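PDB 5SUH: MSM0271 protein from Mycobacterium smegmatis, which forms a trimeric, double-ringed shell building block of the RMM bacterial microcompartment and probably takes part in transport across that shell. Local coordinates for residues 35-40 and 182-187; 94-99 and 201-206; 137-142 and 228-233; 79-84 and 104-109; 190-195 and 219-224. All blocks are in the same frame, centred on the assembly; numbering follows the deposited sequence.

Contact 1: residues 35-40 and 182-187; sequences VYLLVE and AAVAAN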
# COMPACT_ATOMS: atom_id res chain seq x y z
N VAL A 35 -29.90 -1.41 1.85
CA VAL A 35 -29.89 -2.86 2.05
C VAL A 35 -30.09 -3.19 3.53
O VAL A 35 -29.45 -2.57 4.38
CB VAL A 35 -28.56 -3.49 1.58
CG1 VAL A 35 -28.59 -5.00 1.83
CG2 VAL A 35 -28.31 -3.22 0.14
N TYR A 36 -30.99 -4.13 3.84
CA TYR A 36 -31.18 -4.63 5.22
C TYR A 36 -31.48 -6.13 5.18
O TYR A 36 -32.59 -6.52 4.80
CB TYR A 36 -32.33 -3.88 5.94
CG TYR A 36 -32.67 -4.41 7.33
CD1 TYR A 36 -33.62 -5.42 7.52
CD2 TYR A 36 -32.05 -3.89 8.46
CE1 TYR A 36 -33.92 -5.92 8.79
CE2 TYR A 36 -32.35 -4.36 9.74
CZ TYR A 36 -33.27 -5.37 9.90
OH TYR A 36 -33.54 -5.81 11.17
N LEU A 37 -30.54 -6.96 5.61
CA LEU A 37 -30.70 -8.40 5.44
C LEU A 37 -30.08 -9.29 6.50
O LEU A 37 -28.91 -9.12 6.87
CB LEU A 37 -30.11 -8.84 4.10
CG LEU A 37 -31.11 -9.28 3.03
CD1 LEU A 37 -30.39 -10.13 1.99
CD2 LEU A 37 -32.33 -10.02 3.61
N LEU A 38 -30.87 -10.25 6.97
CA LEU A 38 -30.36 -11.40 7.72
C LEU A 38 -29.83 -12.48 6.81
O LEU A 38 -30.56 -13.05 6.01
CB LEU A 38 -31.42 -12.02 8.61
CG LEU A 38 -31.32 -11.70 10.09
CD1 LEU A 38 -31.49 -10.24 10.33
CD2 LEU A 38 -32.44 -12.45 10.77
N VAL A 39 -28.55 -12.74 6.98
CA VAL A 39 -27.86 -13.83 6.32
C VAL A 39 -27.68 -14.96 7.32
O VAL A 39 -26.81 -14.89 8.18
CB VAL A 39 -26.52 -13.38 5.77
CG1 VAL A 39 -25.82 -14.53 5.12
CG2 VAL A 39 -26.72 -12.18 4.81
N GLU A 40 -28.48 -16.01 7.18
CA GLU A 40 -28.54 -17.05 8.19
C GLU A 40 -27.61 -18.22 7.83
O GLU A 40 -27.43 -18.53 6.64
CB GLU A 40 -30.02 -17.47 8.35
CG GLU A 40 -30.32 -18.66 9.26
CD GLU A 40 -31.82 -19.03 9.28
OE1 GLU A 40 -32.63 -18.28 8.70
OE2 GLU A 40 -32.18 -20.08 9.85
N ALA A 182 -24.35 -8.67 -2.83
CA ALA A 182 -23.36 -9.65 -3.26
C ALA A 182 -23.07 -10.63 -2.13
O ALA A 182 -22.66 -11.79 -2.37
CB ALA A 182 -22.11 -8.96 -3.74
N ALA A 183 -23.25 -10.16 -0.90
CA ALA A 183 -23.02 -10.97 0.29
C ALA A 183 -23.96 -12.18 0.33
O ALA A 183 -23.50 -13.31 0.53
CB ALA A 183 -23.20 -10.14 1.54
N VAL A 184 -25.26 -11.94 0.15
CA VAL A 184 -26.21 -13.03 0.25
C VAL A 184 -26.08 -13.94 -0.98
O VAL A 184 -26.24 -15.17 -0.85
CB VAL A 184 -27.69 -12.52 0.43
CG1 VAL A 184 -28.24 -11.85 -0.83
CG2 VAL A 184 -28.59 -13.68 0.81
N ALA A 185 -25.77 -13.37 -2.15
CA ALA A 185 -25.60 -14.18 -3.36
C ALA A 185 -24.44 -15.17 -3.20
O ALA A 185 -24.59 -16.34 -3.54
CB ALA A 185 -25.40 -13.30 -4.60
N ALA A 186 -23.31 -14.72 -2.64
CA ALA A 186 -22.16 -15.62 -2.44
C ALA A 186 -22.49 -16.75 -1.47
O ALA A 186 -22.26 -17.91 -1.79
CB ALA A 186 -20.92 -14.86 -1.93
N ASN A 187 -23.07 -16.41 -0.31
CA ASN A 187 -23.42 -17.40 0.70
C ASN A 187 -24.48 -18.40 0.20
O ASN A 187 -24.38 -19.60 0.50
CB ASN A 187 -23.92 -16.72 1.98
CG ASN A 187 -23.96 -17.69 3.18
OD1 ASN A 187 -22.92 -18.16 3.67
ND2 ASN A 187 -25.16 -17.99 3.65
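Leu37 of strand 32-39 reaches toward helix 182-192 and lays one methyl against Val184. Its CD1 sits 3.9 Å from Val184 CB, meeting the branch point as well as CG1, and the two side chains cross at about a right angle. CG1 of Val184 lies between the backbone N and the carbonyl carbon (chi1 69°), a rotation that brings it to the leucine methyl together with CB. Two residues on, Val39 faces the helix from the same side of the strand. It marks the closest backbone approach, its CA 6.3 Å from Val184 CA, and its CG1 reaches Asn187, where ND2 is 3.8 Å away. The valine thus borders the amide through a methyl and makes no polar bond with it. ND2 also has Glu40 O at 3.8 Å, too far for a hydrogen bond. The amide is held from its other end: Asn187 OD1 accepts a bond from the backbone N of Gln43, which fixes this buried side chain against the turn following the strand.

Farther out, backbone bonds from Val35, Leu37 and Val39 to Glu71, Ile69 and Ala67 tie the strand into its sheet. Phe46 of helix 44-49 packs on Ala183, Ala186 and Asn187, covering the alanine-rich side of the helix. The strand that is outermost, within this chain, of one four-stranded antiparallel sheet therefore rests on a helix that belongs, by sequence range, to the other BMC repeat. This is an interface between the halves of a tandem, circularly permuted BMC protein.

Contact 2: residues 94-99 and 201-206; sequences PGILYV and VQMIGA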
# COMPACT_ATOMS: atom_id res chain seq x y z
N PRO A 94 -18.86 -6.59 15.53
CA PRO A 94 -18.73 -5.99 14.20
C PRO A 94 -17.62 -6.65 13.37
O PRO A 94 -16.49 -6.77 13.83
CB PRO A 94 -18.42 -4.53 14.50
CG PRO A 94 -17.74 -4.57 15.86
CD PRO A 94 -18.33 -5.73 16.61
N GLY A 95 -17.96 -7.07 12.15
CA GLY A 95 -16.99 -7.65 11.24
C GLY A 95 -16.55 -6.69 10.15
O GLY A 95 -15.39 -6.72 9.70
N ILE A 96 -17.48 -5.82 9.76
CA ILE A 96 -17.23 -4.80 8.75
C ILE A 96 -17.89 -3.46 9.15
O ILE A 96 -19.04 -3.42 9.62
CB ILE A 96 -17.74 -5.26 7.36
CG1 ILE A 96 -16.93 -6.45 6.89
CG2 ILE A 96 -17.63 -4.15 6.35
CD1 ILE A 96 -17.48 -7.14 5.71
N LEU A 97 -17.13 -2.38 9.03
CA LEU A 97 -17.63 -1.02 9.19
C LEU A 97 -16.87 -0.09 8.25
O LEU A 97 -15.67 0.11 8.41
CB LEU A 97 -17.51 -0.54 10.63
CG LEU A 97 -17.91 0.91 10.93
CD1 LEU A 97 -19.40 1.12 10.78
CD2 LEU A 97 -17.45 1.31 12.32
N TYR A 98 -17.53 0.47 7.26
CA TYR A 98 -16.82 1.28 6.28
C TYR A 98 -17.70 2.34 5.63
O TYR A 98 -18.88 2.09 5.34
CB TYR A 98 -16.19 0.39 5.21
CG TYR A 98 -15.17 1.08 4.35
CD1 TYR A 98 -13.94 1.48 4.87
CD2 TYR A 98 -15.42 1.32 2.99
CE1 TYR A 98 -13.00 2.13 4.08
CE2 TYR A 98 -14.48 1.97 2.20
CZ TYR A 98 -13.28 2.37 2.75
OH TYR A 98 -12.34 3.00 1.97
N VAL A 99 -17.11 3.53 5.44
CA VAL A 99 -17.73 4.68 4.76
C VAL A 99 -17.06 4.88 3.38
O VAL A 99 -15.90 5.25 3.27
CB VAL A 99 -17.61 5.98 5.61
CG1 VAL A 99 -18.05 7.19 4.82
CG2 VAL A 99 -18.41 5.87 6.93
N VAL A 201 -15.40 -11.62 -3.92
CA VAL A 201 -16.73 -11.08 -3.64
C VAL A 201 -16.57 -9.60 -3.36
O VAL A 201 -16.06 -9.22 -2.31
CB VAL A 201 -17.44 -11.72 -2.42
CG1 VAL A 201 -18.89 -11.26 -2.35
CG2 VAL A 201 -17.40 -13.20 -2.50
N GLN A 202 -17.03 -8.74 -4.27
CA GLN A 202 -16.91 -7.30 -4.03
C GLN A 202 -18.26 -6.77 -3.54
O GLN A 202 -19.22 -6.68 -4.32
CB GLN A 202 -16.49 -6.59 -5.31
CG GLN A 202 -15.71 -5.30 -5.08
CD GLN A 202 -15.47 -4.52 -6.38
OE1 GLN A 202 -15.06 -5.08 -7.40
NE2 GLN A 202 -15.71 -3.22 -6.33
N MET A 203 -18.37 -6.46 -2.25
CA MET A 203 -19.67 -6.05 -1.71
C MET A 203 -19.80 -4.55 -1.36
O MET A 203 -20.80 -4.14 -0.77
CB MET A 203 -20.04 -6.92 -0.52
CG MET A 203 -19.18 -6.76 0.68
SD MET A 203 -19.66 -7.99 1.89
CE MET A 203 -18.93 -9.40 1.18
N ILE A 204 -18.78 -3.76 -1.69
CA ILE A 204 -18.74 -2.34 -1.37
C ILE A 204 -18.52 -1.48 -2.62
O ILE A 204 -17.55 -1.68 -3.34
CB ILE A 204 -17.61 -2.02 -0.39
CG1 ILE A 204 -17.82 -2.75 0.92
CG2 ILE A 204 -17.54 -0.54 -0.16
CD1 ILE A 204 -16.62 -2.62 1.85
N GLY A 205 -19.40 -0.51 -2.85
CA GLY A 205 -19.29 0.38 -4.00
C GLY A 205 -20.62 0.68 -4.68
O GLY A 205 -21.71 0.47 -4.13
N ALA A 206 -20.55 1.16 -5.92
CA ALA A 206 -21.76 1.40 -6.69
C ALA A 206 -22.41 0.07 -7.15
O ALA A 206 -23.63 0.01 -7.29
CB ALA A 206 -21.46 2.26 -7.86
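Tyr98 and Ile204 mark the nearest backbone approach, with CA atoms 8.7 Å apart, so strand 93-99 and the loop that follows strand 197-202 face each other across a layer of side chains and do not pair as strands. A classic beta bulge, in which Gly95 and Ile96 both face Glu107, opens this part of the strand, and Ile96 itself belongs to the contact.

The side-chain meeting has two places. At one, Ile204 directs CG2 to the Tyr98 ring, 4.2 Å from CD2, approaching it obliquely. With its CG anti to the backbone N (chi1 -166°), the tyrosine carries its ring to the side where Ile204 CG2 meets it. At the other, Ile96 extends CD1 to the sulfur of Met203, 4.5 Å from SD. The thioether reaches it through a bent chain, since Met203 leaves its backbone at an angle to the opposing strand and turns its far end inward. Ile204 has more surface in the contact than Met203.

Leu180 lies against Met203 and Leu50 against Ile96, continuing the apolar layer. On the far side of the strand Leu97 packs on Ile155 of a second subunit. The pairs that touch are hydrocarbon, aromatic carbon and thioether at van der Waals distance or slightly more, so the two halves of the chain are joined here by apolar burial and shape, without a directional bond.

Contact 3: residues 137-142 and 228-233; sequences PRVLFH and TVLSAI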
# COMPACT_ATOMS: atom_id res chain seq x y z
N PRO A 137 -33.13 -5.86 -5.22
CA PRO A 137 -31.93 -6.13 -6.04
C PRO A 137 -32.17 -5.93 -7.53
O PRO A 137 -33.21 -6.32 -8.05
CB PRO A 137 -31.63 -7.61 -5.74
CG PRO A 137 -32.22 -7.83 -4.34
CD PRO A 137 -33.46 -6.98 -4.31
N ARG A 138 -31.23 -5.25 -8.17
CA ARG A 138 -31.26 -5.09 -9.62
C ARG A 138 -30.06 -5.79 -10.23
O ARG A 138 -28.92 -5.46 -9.92
CB ARG A 138 -31.25 -3.62 -10.04
CG ARG A 138 -31.08 -3.48 -11.55
CD ARG A 138 -31.78 -2.25 -12.09
NE ARG A 138 -31.24 -1.01 -11.55
CZ ARG A 138 -30.30 -0.28 -12.16
NH1 ARG A 138 -29.82 -0.66 -13.34
NH2 ARG A 138 -29.87 0.84 -11.60
N VAL A 139 -30.34 -6.77 -11.08
CA VAL A 139 -29.29 -7.51 -11.76
C VAL A 139 -28.71 -6.71 -12.93
O VAL A 139 -29.45 -6.24 -13.79
CB VAL A 139 -29.83 -8.82 -12.22
CG1 VAL A 139 -28.84 -9.49 -13.12
CG2 VAL A 139 -30.15 -9.68 -10.98
N LEU A 140 -27.39 -6.52 -12.93
CA LEU A 140 -26.72 -5.70 -13.97
C LEU A 140 -26.10 -6.56 -15.07
O LEU A 140 -26.07 -6.17 -16.22
CB LEU A 140 -25.62 -4.82 -13.35
CG LEU A 140 -26.07 -3.74 -12.36
CD1 LEU A 140 -24.92 -2.92 -11.79
CD2 LEU A 140 -27.09 -2.84 -13.01
N PHE A 141 -25.60 -7.74 -14.69
CA PHE A 141 -24.94 -8.63 -15.63
C PHE A 141 -24.71 -10.01 -15.00
O PHE A 141 -24.54 -10.14 -13.78
CB PHE A 141 -23.59 -8.02 -16.09
CG PHE A 141 -22.90 -8.81 -17.18
CD1 PHE A 141 -23.26 -8.64 -18.52
CD2 PHE A 141 -21.90 -9.74 -16.86
CE1 PHE A 141 -22.64 -9.37 -19.53
CE2 PHE A 141 -21.28 -10.48 -17.86
CZ PHE A 141 -21.65 -10.30 -19.20
N HIS A 142 -24.77 -11.05 -15.82
CA HIS A 142 -24.26 -12.38 -15.42
C HIS A 142 -23.87 -13.17 -16.69
O HIS A 142 -24.40 -12.91 -17.78
CB HIS A 142 -25.25 -13.16 -14.53
CG HIS A 142 -26.58 -13.41 -15.16
ND1 HIS A 142 -26.75 -14.27 -16.24
CD2 HIS A 142 -27.80 -12.94 -14.87
CE1 HIS A 142 -28.02 -14.30 -16.58
NE2 HIS A 142 -28.69 -13.50 -15.77
N THR A 228 -32.99 -16.80 -8.42
CA THR A 228 -34.23 -17.02 -7.69
C THR A 228 -34.22 -16.26 -6.35
O THR A 228 -35.17 -15.54 -6.02
CB THR A 228 -34.50 -18.53 -7.47
OG1 THR A 228 -34.82 -19.14 -8.73
CG2 THR A 228 -35.69 -18.72 -6.59
N VAL A 229 -33.14 -16.42 -5.60
CA VAL A 229 -32.98 -15.73 -4.33
C VAL A 229 -33.13 -14.22 -4.41
O VAL A 229 -33.86 -13.62 -3.59
CB VAL A 229 -31.61 -16.04 -3.72
CG1 VAL A 229 -31.31 -15.13 -2.53
CG2 VAL A 229 -31.54 -17.47 -3.33
N LEU A 230 -32.49 -13.60 -5.40
CA LEU A 230 -32.55 -12.15 -5.52
C LEU A 230 -33.99 -11.70 -5.88
O LEU A 230 -34.47 -10.68 -5.39
CB LEU A 230 -31.54 -11.63 -6.54
CG LEU A 230 -30.05 -11.81 -6.21
CD1 LEU A 230 -29.17 -11.24 -7.28
CD2 LEU A 230 -29.64 -11.21 -4.87
N SER A 231 -34.68 -12.48 -6.72
CA SER A 231 -36.06 -12.12 -7.10
C SER A 231 -37.02 -12.19 -5.95
O SER A 231 -37.95 -11.41 -5.89
CB SER A 231 -36.59 -13.02 -8.22
OG SER A 231 -35.94 -12.71 -9.42
N ALA A 232 -36.77 -13.09 -5.01
CA ALA A 232 -37.71 -13.31 -3.92
C ALA A 232 -37.63 -12.21 -2.86
O ALA A 232 -38.49 -12.10 -1.99
CB ALA A 232 -37.45 -14.67 -3.28
N ILE A 233 -36.62 -11.36 -2.95
CA ILE A 233 -36.40 -10.32 -1.95
C ILE A 233 -37.29 -9.08 -2.13
O ILE A 233 -37.39 -8.52 -3.23
CB ILE A 233 -34.93 -9.92 -1.95
CG1 ILE A 233 -34.07 -11.08 -1.48
CG2 ILE A 233 -34.68 -8.69 -1.07
CD1 ILE A 233 -32.55 -10.79 -1.49
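The puckered pyrrolidine ring of Pro137 is the ring at the centre, and its CB, CG and CD edge is turned to the end of helix 216-232. CB meets Leu230 CB at 4.1 Å, and CD meets Ile233 CG2 at 3.9 Å, the proline and isoleucine side chains crossing at about a right angle. This is a helix laid along a strand of the second antiparallel BMC sheet, at the point where strand 138-145 begins. Farther along the strand the His142 ring meets that of Tyr174, planes at about 40°.

CG of the proline packs 3.8 Å from Leu230 O; that carbonyl accepts a weak backbone bond from Ile233 N. Ile233 has its CG1 anti to its own carbonyl carbon (chi1 -66°), and this, with the chain then extended (chi2 178°), puts CG2 and CD1 both near the ring. Leu140 and Phe141 both oppose Glu175 in a classic beta bulge, and Phe141 packs on Pro74 of a third subunit. Between proline and bulge, Val139 sends CG2 to within 4.1 Å of Leu230 CD1.

Contact 4: residues 79-84 and 104-109; sequences ERVIDL and GVLEIH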
# COMPACT_ATOMS: atom_id res chain seq x y z
N GLU A 79 -22.50 5.31 11.25
CA GLU A 79 -21.91 5.42 12.58
C GLU A 79 -23.00 5.48 13.66
O GLU A 79 -22.75 5.11 14.80
CB GLU A 79 -20.98 6.64 12.70
CG GLU A 79 -19.77 6.64 11.76
CD GLU A 79 -18.71 5.59 12.10
OE1 GLU A 79 -18.80 4.93 13.15
OE2 GLU A 79 -17.75 5.45 11.30
N ARG A 80 -24.18 5.98 13.32
CA ARG A 80 -25.30 5.95 14.27
C ARG A 80 -25.91 4.55 14.32
O ARG A 80 -26.32 4.08 15.38
CB ARG A 80 -26.35 7.01 13.90
CG ARG A 80 -27.69 6.89 14.65
CD ARG A 80 -27.60 6.79 16.19
NE ARG A 80 -27.23 8.01 16.92
CZ ARG A 80 -27.07 8.04 18.24
NH1 ARG A 80 -26.72 9.16 18.86
NH2 ARG A 80 -27.27 6.94 18.96
N VAL A 81 -25.94 3.88 13.16
CA VAL A 81 -26.46 2.52 13.03
C VAL A 81 -25.67 1.48 13.85
O VAL A 81 -26.26 0.63 14.52
CB VAL A 81 -26.47 2.08 11.53
CG1 VAL A 81 -26.82 0.60 11.39
CG2 VAL A 81 -27.43 2.95 10.72
N ILE A 82 -24.34 1.54 13.83
CA ILE A 82 -23.56 0.53 14.55
C ILE A 82 -23.72 0.72 16.07
O ILE A 82 -23.93 -0.26 16.79
CB ILE A 82 -22.03 0.54 14.15
CG1 ILE A 82 -21.28 -0.61 14.83
CG2 ILE A 82 -21.32 1.84 14.51
CD1 ILE A 82 -19.84 -0.71 14.38
N ASP A 83 -23.74 1.98 16.54
CA ASP A 83 -23.96 2.25 17.96
C ASP A 83 -25.32 1.72 18.42
O ASP A 83 -25.43 1.16 19.51
CB ASP A 83 -23.87 3.75 18.26
CG ASP A 83 -24.26 4.10 19.71
OD1 ASP A 83 -23.50 3.78 20.64
OD2 ASP A 83 -25.35 4.70 19.91
N LEU A 84 -26.32 1.84 17.54
CA LEU A 84 -27.67 1.43 17.89
C LEU A 84 -27.69 -0.06 18.14
O LEU A 84 -28.34 -0.54 19.08
CB LEU A 84 -28.67 1.81 16.79
CG LEU A 84 -29.21 3.25 16.81
CD1 LEU A 84 -30.03 3.58 15.57
CD2 LEU A 84 -30.02 3.48 18.06
N GLY A 104 -22.63 3.88 3.18
CA GLY A 104 -22.12 3.35 4.43
C GLY A 104 -22.50 1.89 4.66
O GLY A 104 -23.64 1.47 4.37
N VAL A 105 -21.54 1.12 5.16
CA VAL A 105 -21.70 -0.34 5.24
C VAL A 105 -21.40 -0.89 6.64
O VAL A 105 -20.44 -0.45 7.30
CB VAL A 105 -20.77 -1.03 4.18
CG1 VAL A 105 -20.82 -2.55 4.30
CG2 VAL A 105 -21.16 -0.59 2.78
N LEU A 106 -22.20 -1.85 7.09
CA LEU A 106 -21.96 -2.52 8.38
C LEU A 106 -22.25 -4.01 8.27
O LEU A 106 -23.22 -4.43 7.63
CB LEU A 106 -22.81 -1.91 9.50
CG LEU A 106 -22.94 -2.71 10.80
CD1 LEU A 106 -21.66 -2.62 11.65
CD2 LEU A 106 -24.17 -2.30 11.60
N GLU A 107 -21.40 -4.82 8.89
CA GLU A 107 -21.73 -6.23 9.11
C GLU A 107 -21.60 -6.52 10.61
O GLU A 107 -20.60 -6.17 11.23
CB GLU A 107 -20.81 -7.16 8.29
CG GLU A 107 -21.13 -8.65 8.39
CD GLU A 107 -20.38 -9.36 9.52
OE1 GLU A 107 -19.68 -8.69 10.31
OE2 GLU A 107 -20.49 -10.59 9.64
N ILE A 108 -22.62 -7.13 11.20
CA ILE A 108 -22.49 -7.61 12.58
C ILE A 108 -22.88 -9.08 12.56
O ILE A 108 -23.65 -9.52 11.68
CB ILE A 108 -23.36 -6.79 13.61
CG1 ILE A 108 -24.85 -6.87 13.29
CG2 ILE A 108 -22.92 -5.33 13.66
CD1 ILE A 108 -25.72 -6.21 14.33
N HIS A 109 -22.33 -9.87 13.49
CA HIS A 109 -22.59 -11.31 13.50
C HIS A 109 -22.56 -11.85 14.93
O HIS A 109 -22.06 -11.19 15.85
CB HIS A 109 -21.58 -12.06 12.63
CG HIS A 109 -20.16 -11.84 13.03
ND1 HIS A 109 -19.32 -10.98 12.35
CD2 HIS A 109 -19.44 -12.34 14.06
CE1 HIS A 109 -18.14 -10.97 12.94
NE2 HIS A 109 -18.18 -11.79 13.98
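Leu106 spreads its two methyls over helix 78-88, one against Ile82 and the other against Val81. CD1 is 3.8 Å from Ile82 CG1 and equally close to Ile82 CD1, so this methyl meets the outer part of the isoleucine chain, the two side chains crossing at about a right angle. CD2 turns to Val81, 3.9 Å from its CG1, and also approaches the backbone at Ile82 CA. The leucine reaches both neighbours because its CG is anti to the backbone N (chi1 165°), carrying the fork out from the strand, one methyl to each of the two residues.

All three residues are buried. Leu97 of the adjacent strand 93-99 touches Ile82, while Ile123 of helix 113-127 backs Val81. The arrangement is the helix-on-sheet layer of the first BMC repeat, in which helices 78-88 and 113-127 pack on an antiparallel sheet of strand order 1-2-4-3, with strand 104-110 in its interior.

Polar groups, most of them buried, flank the apolar core on both segments. On strand 104-110, His109 ND1 gives a bifurcated bond to Glu107, 3.1 Å to OE1 and 3.0 Å to OE2, meeting both on their syn lone pairs. The bond to OE1 is the straighter (156° against 143°) and lies nearer the ring plane. The carboxylate lies at the edge of the imidazole, which limits the rotation of two buried side chains. On the helix, Arg80 NH2 forms a salt bridge with Asp83 OD2 at 3.1 Å, and Asp83 OD1 has a second partner in Arg87. Arg80 NE pairs with Asp143 of a second subunit, where Glu79 also bonds to His152 and Tyr211.

Contact 5: residues 190-195 and 219-224; sequences ERVAPG and VTVARD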
# COMPACT_ATOMS: atom_id res chain seq x y z
N GLU A 190 -22.75 -20.99 -2.22
CA GLU A 190 -21.93 -22.02 -1.61
C GLU A 190 -22.81 -23.10 -0.92
O GLU A 190 -22.43 -24.28 -0.85
CB GLU A 190 -20.95 -21.42 -0.61
CG GLU A 190 -20.02 -22.46 -0.03
CD GLU A 190 -19.08 -21.92 1.03
OE1 GLU A 190 -19.12 -20.70 1.32
OE2 GLU A 190 -18.27 -22.73 1.54
N ARG A 191 -23.98 -22.70 -0.43
CA ARG A 191 -24.85 -23.65 0.26
C ARG A 191 -25.34 -24.74 -0.70
O ARG A 191 -25.52 -25.91 -0.33
CB ARG A 191 -26.06 -22.94 0.92
CG ARG A 191 -27.07 -23.92 1.51
CD ARG A 191 -28.30 -23.34 2.25
NE ARG A 191 -28.44 -21.90 2.26
CZ ARG A 191 -28.10 -21.13 3.30
NH1 ARG A 191 -27.56 -21.67 4.39
NH2 ARG A 191 -28.26 -19.80 3.23
N VAL A 192 -25.59 -24.32 -1.92
CA VAL A 192 -26.28 -25.12 -2.91
C VAL A 192 -25.31 -25.87 -3.82
O VAL A 192 -25.68 -26.82 -4.53
CB VAL A 192 -27.28 -24.17 -3.68
CG1 VAL A 192 -26.91 -23.96 -5.14
CG2 VAL A 192 -28.73 -24.60 -3.48
N ALA A 193 -24.05 -25.47 -3.75
CA ALA A 193 -22.99 -26.05 -4.56
C ALA A 193 -21.62 -26.01 -3.85
O ALA A 193 -20.70 -25.29 -4.27
CB ALA A 193 -22.92 -25.30 -5.91
N PRO A 194 -21.46 -26.82 -2.78
CA PRO A 194 -20.31 -26.69 -1.85
C PRO A 194 -18.91 -26.96 -2.43
O PRO A 194 -17.92 -26.58 -1.82
CB PRO A 194 -20.67 -27.68 -0.72
CG PRO A 194 -21.63 -28.62 -1.32
CD PRO A 194 -22.39 -27.89 -2.40
N GLY A 195 -18.83 -27.62 -3.58
CA GLY A 195 -17.55 -27.83 -4.25
C GLY A 195 -16.99 -26.62 -4.99
O GLY A 195 -15.87 -26.67 -5.49
N VAL A 219 -21.33 -24.21 -11.44
CA VAL A 219 -21.53 -22.77 -11.60
C VAL A 219 -22.90 -22.46 -12.19
O VAL A 219 -23.44 -21.38 -11.94
CB VAL A 219 -20.42 -22.10 -12.48
CG1 VAL A 219 -19.06 -22.23 -11.83
CG2 VAL A 219 -20.38 -22.65 -13.91
N THR A 220 -23.48 -23.40 -12.95
CA THR A 220 -24.83 -23.25 -13.50
C THR A 220 -25.89 -23.42 -12.41
O THR A 220 -26.89 -22.70 -12.38
CB THR A 220 -25.09 -24.24 -14.64
OG1 THR A 220 -24.21 -23.96 -15.72
CG2 THR A 220 -26.52 -24.15 -15.14
N VAL A 221 -25.67 -24.37 -11.50
CA VAL A 221 -26.57 -24.56 -10.37
C VAL A 221 -26.57 -23.33 -9.46
O VAL A 221 -27.63 -22.91 -8.96
CB VAL A 221 -26.19 -25.82 -9.59
CG1 VAL A 221 -26.93 -25.91 -8.23
CG2 VAL A 221 -26.51 -27.03 -10.42
N ALA A 222 -25.39 -22.74 -9.25
CA ALA A 222 -25.29 -21.55 -8.40
C ALA A 222 -25.97 -20.35 -9.05
O ALA A 222 -26.76 -19.67 -8.40
CB ALA A 222 -23.87 -21.24 -8.09
N ARG A 223 -25.72 -20.13 -10.34
CA ARG A 223 -26.34 -18.98 -11.00
C ARG A 223 -27.88 -19.03 -10.95
O ARG A 223 -28.54 -18.01 -10.65
CB ARG A 223 -25.91 -18.86 -12.46
CG ARG A 223 -26.60 -17.68 -13.16
CD ARG A 223 -26.67 -17.86 -14.63
NE ARG A 223 -27.47 -19.06 -14.91
CZ ARG A 223 -27.49 -19.69 -16.08
NH1 ARG A 223 -28.24 -20.78 -16.22
NH2 ARG A 223 -26.75 -19.27 -17.11
N ASP A 224 -28.46 -20.19 -11.26
CA ASP A 224 -29.93 -20.37 -11.22
C ASP A 224 -30.50 -20.07 -9.82
O ASP A 224 -31.55 -19.43 -9.69
CB ASP A 224 -30.35 -21.79 -11.64
CG ASP A 224 -30.12 -22.06 -13.13
OD1 ASP A 224 -30.07 -21.06 -13.90
OD2 ASP A 224 -30.01 -23.26 -13.53
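The close apolar contact is one pair of valines. Val192, in the last turn of helix 182-192, and Val221 of helix 216-232 bring their CG1 methyls together at 3.7 Å, their side chains crossing at a slant. Val221 holds CG1 anti to the backbone N (chi1 169°), where it also comes within 4.0 Å of Val192 O. In return, Val192 CG1 comes 4.0 Å from Val221 O, with Ala222 CA farther off at 4.4 Å. Ala193, the first residue to leave helical geometry, turns its methyl to the same helix and widens the patch without a close touch.

The closer ionic interactions lie within each helix. Arg223 NH1 bonds to Asp224 OD1 at 3.0 Å with an N-H...O angle of 158°, and Arg223 NE adds a weak second bond to the same oxygen. Arg191 pairs with Glu188 instead.

The hydrogen bonds of Glu190 reach a third helix: its two carboxylate oxygens take the backbone N-H groups of Gln45 and Phe46, at the start of helix 44-49. The charges are thus satisfied away from the valines, and the two helices of the second BMC repeat meet here through a small apolar patch, its valines exposed and its alanines buried, with no polar bond between them.

In the fold
Contact 4 lies inside the first BMC repeat and contacts 3 and 5 inside the second, whereas contacts 1 and 2, with centres about 12 Å apart, join the repeats. Contacts 1 and 5 share helix 182-192, and contacts 3 and 5 share helix 216-232. Contacts 2 and 4 meet through neighbouring strands 93-99 and 104-110, and both touch the second subunit. Along the chain contact 4 is nested in the loop closed by contact 1, and contact 5 in that of contact 3. Contacts 4 and 5 lie about 30 Å apart between centres, on opposite sides of the chain's centre. The chain thus joins two similar sheet-and-helix units, consistent with a pseudohexameric trimer, in which each chain supplies two BMC units.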